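Local coordinates for uncharacterized protein (Staphylococcus aureus subsp. aureus, PDB 4H0A) that is of unknown function but belongs to the CAP superfamily of cysteine-rich secretory proteins and carries a CAP-associated N-terminal region, at residues P124-D129 against L172-L177. Numbering follows the deposited sequence.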
# COMPACT_ATOMS: atom_id res chain seq x y z
N PRO A 124 -7.96 -10.84 -15.66
CA PRO A 124 -9.26 -10.62 -15.00
C PRO A 124 -10.03 -9.49 -15.67
O PRO A 124 -9.44 -8.50 -16.11
CB PRO A 124 -8.89 -10.32 -13.55
CG PRO A 124 -7.48 -9.96 -13.56
CD PRO A 124 -6.83 -10.49 -14.79
N SER A 125 -11.34 -9.69 -15.80
CA SER A 125 -12.22 -8.79 -16.52
C SER A 125 -13.52 -8.55 -15.75
O SER A 125 -14.03 -9.47 -15.11
CB SER A 125 -12.54 -9.39 -17.89
OG SER A 125 -13.07 -8.43 -18.78
N PHE A 126 -14.06 -7.33 -15.84
CA PHE A 126 -15.32 -6.99 -15.17
C PHE A 126 -15.86 -5.68 -15.72
O PHE A 126 -15.15 -4.97 -16.43
CB PHE A 126 -15.13 -6.89 -13.64
CG PHE A 126 -14.08 -5.90 -13.21
CD1 PHE A 126 -14.38 -4.55 -13.08
CD2 PHE A 126 -12.79 -6.31 -12.91
CE1 PHE A 126 -13.42 -3.63 -12.68
CE2 PHE A 126 -11.82 -5.39 -12.51
CZ PHE A 126 -12.14 -4.06 -12.39
N LYS A 127 -17.10 -5.34 -15.34
CA LYS A 127 -17.73 -4.08 -15.72
C LYS A 127 -18.05 -3.26 -14.48
O LYS A 127 -18.46 -3.83 -13.47
CB LYS A 127 -19.01 -4.30 -16.54
CG LYS A 127 -18.75 -4.86 -17.92
CD LYS A 127 -20.01 -4.82 -18.79
CE LYS A 127 -19.71 -5.25 -20.21
NZ LYS A 127 -20.89 -5.08 -21.10
N VAL A 128 -17.82 -1.94 -14.55
CA VAL A 128 -18.16 -0.97 -13.50
C VAL A 128 -19.08 0.04 -14.15
O VAL A 128 -18.60 0.84 -14.96
CB VAL A 128 -16.93 -0.30 -12.84
CG1 VAL A 128 -17.35 0.89 -11.97
CG2 VAL A 128 -16.14 -1.30 -12.02
N ASP A 129 -20.41 -0.04 -13.85
CA ASP A 129 -21.41 0.87 -14.43
C ASP A 129 -21.43 0.74 -15.98
O ASP A 129 -21.52 1.74 -16.69
CB ASP A 129 -21.09 2.31 -13.97
CG ASP A 129 -22.14 3.35 -14.27
OD1 ASP A 129 -23.28 2.96 -14.57
OD2 ASP A 129 -21.80 4.55 -14.23
N LEU A 172 -11.33 -6.10 -1.80
CA LEU A 172 -11.97 -4.90 -2.33
C LEU A 172 -12.97 -5.21 -3.44
O LEU A 172 -12.94 -6.28 -4.04
CB LEU A 172 -10.92 -3.88 -2.83
CG LEU A 172 -10.17 -4.15 -4.16
CD1 LEU A 172 -9.15 -3.04 -4.42
CD2 LEU A 172 -9.45 -5.50 -4.16
N THR A 173 -13.86 -4.24 -3.71
CA THR A 173 -14.86 -4.38 -4.76
C THR A 173 -14.25 -4.05 -6.11
O THR A 173 -13.21 -3.40 -6.19
CB THR A 173 -16.07 -3.48 -4.49
OG1 THR A 173 -15.65 -2.12 -4.58
CG2 THR A 173 -16.71 -3.75 -3.14
N LYS A 174 -14.94 -4.45 -7.17
CA LYS A 174 -14.51 -4.12 -8.53
C LYS A 174 -14.46 -2.58 -8.78
O LYS A 174 -13.58 -2.12 -9.51
CB LYS A 174 -15.43 -4.80 -9.56
CG LYS A 174 -16.91 -4.42 -9.50
CD LYS A 174 -17.71 -5.36 -10.43
CE LYS A 174 -19.20 -5.14 -10.33
NZ LYS A 174 -19.62 -3.87 -10.97
N GLU A 175 -15.33 -1.78 -8.13
CA GLU A 175 -15.28 -0.33 -8.37
C GLU A 175 -14.06 0.26 -7.69
O GLU A 175 -13.43 1.13 -8.29
CB GLU A 175 -16.57 0.47 -8.04
CG GLU A 175 -17.59 -0.18 -7.14
CD GLU A 175 -18.36 -1.37 -7.68
OE1 GLU A 175 -18.93 -1.28 -8.79
OE2 GLU A 175 -18.33 -2.43 -7.00
N MSE A 176 -13.63 -0.26 -6.50
CA MSE A 176 -12.39 0.24 -5.90
C MSE A 176 -11.21 -0.16 -6.77
O MSE A 176 -10.30 0.64 -6.98
CB MSE A 176 -12.19 -0.30 -4.46
CG MSE A 176 -10.93 0.24 -3.78
SE MSE A 176 -11.25 2.04 -3.14
CE MSE A 176 -10.38 3.04 -4.39
N LEU A 177 -11.21 -1.39 -7.26
CA LEU A 177 -10.14 -1.90 -8.11
C LEU A 177 -10.01 -1.04 -9.39
O LEU A 177 -8.90 -0.68 -9.76
CB LEU A 177 -10.44 -3.37 -8.45
CG LEU A 177 -9.33 -4.20 -9.03
CD1 LEU A 177 -8.18 -4.35 -8.07
CD2 LEU A 177 -9.84 -5.58 -9.38
O HOH W 1 -21.92 -1.90 -11.65
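F126, V128 and the backbone of K127 meet K174, E175 and L177 in a strand-on-helix packing contact within the CAP-associated N-terminal region. Strand 125-128 is an outer strand of a small three-stranded antiparallel sheet; helix 174-180 starts just after strand 166-172 of the large antiparallel sheet, so the contact ties the small sheet to the helix leaving the large one. T173 sits at the N-cap, its OG1 accepting a weak bond from the backbone N of M176.

The F126 ring lies between the two segments. K174 CB rides over one face of the F126 ring in a CH-pi contact, 4.0 Å from its centroid and displaced toward the rim, while L177 CD2 comes within 3.7 Å of F126 CE2. F126 and L177 both also touch F135 of the neighbouring strand 131-136, extending this apolar patch. V128, two residues further along the strand, packs with both branches: CG2 reaches the carbonyl O of K174 at 3.7 Å, and CG1 lies 4.0 Å from E175 CB.

K174 carries the polar part. Its chain runs past the phenyl ring extended as far as CE, then turns at the last torsion (chi4 72°), bringing K174 NZ to K127 O at 2.8 Å. The ammonium lies in the carbonyl plane, with a C=O...N angle of 153°. From the helix side E175 folds back, E175 OE1 making a long, weak salt bridge to K174 NZ at 3.5 Å. A water accepts from D129 N and, weakly, from K174 NZ, adding a looser, water-mediated link to the residue just past the strand.

One lysine thus serves both chemistries: its CB packs on the aromatic face while its charged end grips a strand carbonyl, and the nearby E175 carboxylate probably offsets part of that charge.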